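Local coordinates for cystathionine beta-lyase family protein, YNBB B.subtilis ortholog (Clostridium acetobutylicum, PDB 3HVY) that probably acts as a pyridoxal-phosphate-dependent carbon-sulfur lyase of the cystathionine beta-lyase type, with a putative part in aluminium resistance, at residues N116-S121 with D175-I180; C123-D128 with Y152-L157. All coordinates share one frame; numbering follows the deposited sequence.

From the N terminus, the chain runs through helix 101-111 into strand 118-121, whose residues form the first half of contact 1, and then straight into the 123-128 loop of contact 2. Strand 151-154 returns beside strand 118-121, and there contact 2 closes the shorter loop. Helix 164-173 leads on to strand 177-183, where contact 1 closes, so contact 2 is nested within it. Contact 1 pairs strands 118-121 and 177-183, and contact 2 lays the loop after 118-121 on strand 151-154, its other neighbour in the mixed sheet. The contacts meet directly at Ser121, whose OG probably bonds Tyr152 OH and whose O probably accepts Val155 N.

Contact 1 of 2, residues N116-S121 with D175-I180; sequences NDTMMS and DSIKLI
Asp117 sets its carboxylate against the aliphatic part of Lys178, crossing it at about a right angle, with Asp117 CG 3.3 Å from Lys178 CG. Their charged ends stay apart, and Asp117 OD2 accepts Arg114 N. Thr118 is gripped three ways: Thr118 N donates to Ser176 O (2.8 Å) from above the Ser176 carbonyl plane, Thr118 O accepts Lys178 N (2.9 Å), and Thr118 OG1 lies 2.6 Å from Ser176 OG, which also bonds Asp174 OD1. The parallel pairing then slips in a beta bulge at Lys178: Thr118 faces Ile177 but Met119 faces Leu179. Selenomethionine Met119 runs extended alongside Leu179, Met119 CG 4.0 Å from Leu179 CD2, and both touch Leu109 of helix 101-111. On the other face Met120 passes its SE by Ile177 CD1, and a bend at chi3 (63°) carries Met120 CE to 3.8 Å from Ile180 CD1; Met120 and Ile177 pack on helix 164-173 (Val167, Glu170, Leu171). Helices thus flank both faces of the mixed sheet here, consistent with a fold type I PLP-enzyme domain. The bonds of Thr118 N and of Met120 N, to Leu179 O (2.9 Å), flank the bulge. Leu179 N, buried just after the slip, has no hydrogen-bond partner, probably a price of the bulge.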
# COMPACT_ATOMS: atom_id res chain seq x y z
N ASN D 116 0.80 34.09 -26.70
CA ASN D 116 1.65 35.11 -27.31
C ASN D 116 3.07 35.08 -26.79
O ASN D 116 3.90 35.82 -27.31
CB ASN D 116 1.09 36.53 -27.23
CG ASN D 116 -0.27 36.63 -27.82
OD1 ASN D 116 -0.53 36.08 -28.88
ND2 ASN D 116 -1.16 37.31 -27.12
N ASP D 117 3.35 34.23 -25.79
CA ASP D 117 4.71 34.00 -25.36
C ASP D 117 5.38 33.06 -26.36
O ASP D 117 4.71 32.30 -27.06
CB ASP D 117 4.79 33.30 -24.01
CG ASP D 117 4.45 34.17 -22.83
OD1 ASP D 117 4.31 35.38 -22.97
OD2 ASP D 117 4.41 33.61 -21.70
N THR D 118 6.70 33.15 -26.46
CA THR D 118 7.48 32.21 -27.25
C THR D 118 8.39 31.35 -26.38
O THR D 118 9.05 31.86 -25.47
CB THR D 118 8.32 32.89 -28.29
OG1 THR D 118 7.49 33.68 -29.14
CG2 THR D 118 9.08 31.85 -29.12
N MSE D 119 8.39 30.05 -26.66
CA MSE D 119 9.29 29.06 -26.06
C MSE D 119 10.38 28.75 -27.09
O MSE D 119 10.09 28.59 -28.28
CB MSE D 119 8.54 27.76 -25.76
CG MSE D 119 9.41 26.63 -25.32
SE MSE D 119 8.42 24.93 -25.18
CE MSE D 119 9.99 23.74 -24.94
N MSE D 120 11.63 28.64 -26.64
CA MSE D 120 12.71 28.40 -27.58
C MSE D 120 13.59 27.28 -27.12
O MSE D 120 14.16 27.35 -26.01
CB MSE D 120 13.52 29.67 -27.86
CG MSE D 120 14.68 29.46 -28.91
SE MSE D 120 15.59 31.06 -29.48
CE MSE D 120 16.31 31.55 -27.73
N SER D 121 13.66 26.23 -27.93
CA SER D 121 14.52 25.09 -27.67
C SER D 121 15.88 25.40 -28.32
O SER D 121 15.94 25.79 -29.50
CB SER D 121 13.96 23.79 -28.26
OG SER D 121 12.85 23.34 -27.52
N ASP D 175 11.31 39.88 -28.27
CA ASP D 175 10.81 40.31 -26.97
C ASP D 175 9.86 39.29 -26.37
O ASP D 175 9.68 39.26 -25.15
CB ASP D 175 10.06 41.69 -27.11
N SER D 176 9.25 38.45 -27.21
CA SER D 176 8.26 37.51 -26.72
C SER D 176 8.85 36.22 -26.17
O SER D 176 8.08 35.40 -25.68
CB SER D 176 7.28 37.12 -27.82
OG SER D 176 7.87 36.20 -28.71
N ILE D 177 10.17 36.03 -26.28
CA ILE D 177 10.78 34.77 -25.84
C ILE D 177 10.84 34.76 -24.33
O ILE D 177 11.63 35.49 -23.76
CB ILE D 177 12.19 34.55 -26.37
CG1 ILE D 177 12.18 34.43 -27.89
CG2 ILE D 177 12.77 33.27 -25.76
CD1 ILE D 177 13.59 34.41 -28.53
N LYS D 178 10.01 33.95 -23.68
CA LYS D 178 9.97 33.95 -22.22
C LYS D 178 10.69 32.79 -21.53
O LYS D 178 11.02 32.86 -20.33
CB LYS D 178 8.51 33.94 -21.77
CG LYS D 178 7.62 35.05 -22.37
CD LYS D 178 8.12 36.46 -22.08
CE LYS D 178 7.14 37.51 -22.57
NZ LYS D 178 7.51 38.76 -21.94
N LEU D 179 10.94 31.74 -22.29
CA LEU D 179 11.50 30.50 -21.76
C LEU D 179 12.40 29.88 -22.79
O LEU D 179 12.05 29.79 -23.97
CB LEU D 179 10.37 29.53 -21.38
CG LEU D 179 10.79 28.22 -20.70
CD1 LEU D 179 9.72 27.79 -19.73
CD2 LEU D 179 11.10 27.10 -21.73
N ILE D 180 13.58 29.52 -22.34
CA ILE D 180 14.57 28.78 -23.10
C ILE D 180 14.62 27.38 -22.50
O ILE D 180 14.75 27.20 -21.25
CB ILE D 180 15.94 29.48 -23.03
CG1 ILE D 180 15.93 30.72 -23.95
CG2 ILE D 180 17.10 28.54 -23.37
CD1 ILE D 180 17.21 31.46 -23.99

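Contact 2 of 2, residues C123-D128 with Y152-L157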
# COMPACT_ATOMS: atom_id res chain seq x y z
N CYS D 123 18.83 23.18 -28.14
CA CYS D 123 19.63 22.01 -28.40
C CYS D 123 19.07 21.20 -29.58
O CYS D 123 19.10 19.98 -29.55
CB CYS D 123 19.63 21.11 -27.17
SG CYS D 123 20.19 21.92 -25.71
N GLY D 124 18.53 21.86 -30.60
CA GLY D 124 17.91 21.13 -31.71
C GLY D 124 16.56 20.52 -31.34
O GLY D 124 15.91 20.95 -30.40
N MSE D 125 16.13 19.53 -32.12
CA MSE D 125 14.84 18.84 -31.95
C MSE D 125 14.70 18.20 -30.56
O MSE D 125 15.60 17.50 -30.09
CB MSE D 125 14.67 17.77 -33.03
CG MSE D 125 13.21 17.24 -33.26
SE MSE D 125 11.99 18.65 -33.79
CE MSE D 125 13.02 19.54 -35.19
N PRO D 126 13.60 18.48 -29.87
CA PRO D 126 13.40 17.86 -28.59
C PRO D 126 13.05 16.39 -28.72
O PRO D 126 12.68 15.94 -29.80
CB PRO D 126 12.20 18.62 -28.01
CG PRO D 126 11.96 19.74 -28.85
CD PRO D 126 12.53 19.43 -30.19
N TYR D 127 13.23 15.68 -27.61
CA TYR D 127 12.73 14.31 -27.40
C TYR D 127 11.32 14.15 -27.96
O TYR D 127 10.48 15.00 -27.74
CB TYR D 127 12.71 13.95 -25.90
CG TYR D 127 13.78 12.95 -25.49
N ASP D 128 11.08 13.04 -28.66
CA ASP D 128 9.81 12.76 -29.39
C ASP D 128 8.55 12.96 -28.57
O ASP D 128 7.58 13.49 -29.05
CB ASP D 128 9.81 11.30 -29.88
CG ASP D 128 10.86 11.05 -30.97
OD1 ASP D 128 11.12 11.97 -31.79
OD2 ASP D 128 11.41 9.91 -30.99
N TYR D 152 6.65 28.86 -30.88
CA TYR D 152 7.78 27.97 -30.69
C TYR D 152 8.91 28.27 -31.65
O TYR D 152 8.67 28.47 -32.82
CB TYR D 152 7.37 26.53 -30.89
CG TYR D 152 8.48 25.54 -30.65
CD1 TYR D 152 9.01 25.38 -29.41
CD2 TYR D 152 8.94 24.69 -31.67
CE1 TYR D 152 10.01 24.49 -29.18
CE2 TYR D 152 9.95 23.75 -31.42
CZ TYR D 152 10.48 23.66 -30.16
OH TYR D 152 11.48 22.73 -29.83
N LYS D 153 10.14 28.35 -31.14
CA LYS D 153 11.30 28.44 -32.01
C LYS D 153 12.24 27.35 -31.58
O LYS D 153 12.32 27.03 -30.40
CB LYS D 153 12.03 29.79 -31.92
CG LYS D 153 11.28 30.92 -32.49
CD LYS D 153 11.94 32.31 -32.28
CE LYS D 153 11.31 33.33 -33.26
NZ LYS D 153 11.77 34.75 -33.11
N MSE D 154 13.02 26.85 -32.54
CA MSE D 154 14.00 25.86 -32.26
C MSE D 154 15.32 26.17 -32.96
O MSE D 154 15.35 26.52 -34.14
CB MSE D 154 13.42 24.51 -32.65
CG MSE D 154 14.31 23.41 -32.23
SE MSE D 154 14.97 22.60 -33.81
CE MSE D 154 13.33 21.59 -33.67
N VAL D 155 16.42 26.12 -32.21
CA VAL D 155 17.73 26.49 -32.74
C VAL D 155 18.48 25.17 -32.95
O VAL D 155 18.75 24.43 -32.00
CB VAL D 155 18.55 27.46 -31.83
CG1 VAL D 155 19.89 27.90 -32.48
CG2 VAL D 155 17.72 28.74 -31.42
N ASP D 156 18.76 24.87 -34.21
CA ASP D 156 19.53 23.68 -34.54
C ASP D 156 20.94 23.80 -34.02
O ASP D 156 21.53 24.90 -33.90
CB ASP D 156 19.59 23.48 -36.06
CG ASP D 156 18.37 22.79 -36.57
OD1 ASP D 156 18.05 21.70 -36.03
OD2 ASP D 156 17.75 23.36 -37.48
N LEU D 157 21.52 22.65 -33.74
CA LEU D 157 22.93 22.62 -33.40
C LEU D 157 23.72 23.10 -34.61
O LEU D 157 23.26 23.01 -35.74
CB LEU D 157 23.36 21.23 -32.99
CG LEU D 157 22.74 20.67 -31.71
CD1 LEU D 157 23.08 19.17 -31.57
CD2 LEU D 157 23.15 21.43 -30.45
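The ring of Tyr152 presents its hydroxyl end to the ring of Pro126, the two side chains coming from opposite directions, with Pro126 CG 3.2 Å and Pro126 CD 3.5 Å from Tyr152 OH. Ile134 and Met136 touch both side chains. Tyr152 reaches from strand 151-154 to the loop because chi1 (-177°) swings its CG opposite the main-chain N.

The second flat group is the peptide linking Gly124 to Met125. Selenomethionine Met154 covers one face of it: Met154 SE stands almost directly above Gly124 C, at 3.6 Å, and lies 3.7 Å from Met125 N, while Met154 CG comes to 3.5 Å from Gly124 O on the same face. A turn at chi2 (-114°) folds the selenium across the peptide. The methyl ends of Met125 and Met154 are modelled too close together, and their exact placing is doubtful.

Further along, Gly124 N donates to Val155 O at 2.9 Å, in a bond that is bent at the hydrogen (139°) and reaches the acceptor tilted from its carbonyl plane. The backbones are close here, with Gly124 CA 4.1 Å from Asp156 CA, and Gly124 takes a positive phi, which glycine adopts readily. Leu157 closes this end of the contact, its CD2 resting against Cys123 CA.

A single backbone bond therefore joins the loop to the residues leaving the edge strand 151-154, and the rest is largely van der Waals contact of side-chain carbons and selenium with a peptide face and a hydroxyl oxygen. The Pro126 carbons only pack against Tyr152 OH, whose hydrogen-bond partner is Ser121 OG; since Ser121 OG also bonds His181 ND1, this polar relay links the edge strand across strand 118-121 to strand 177-183.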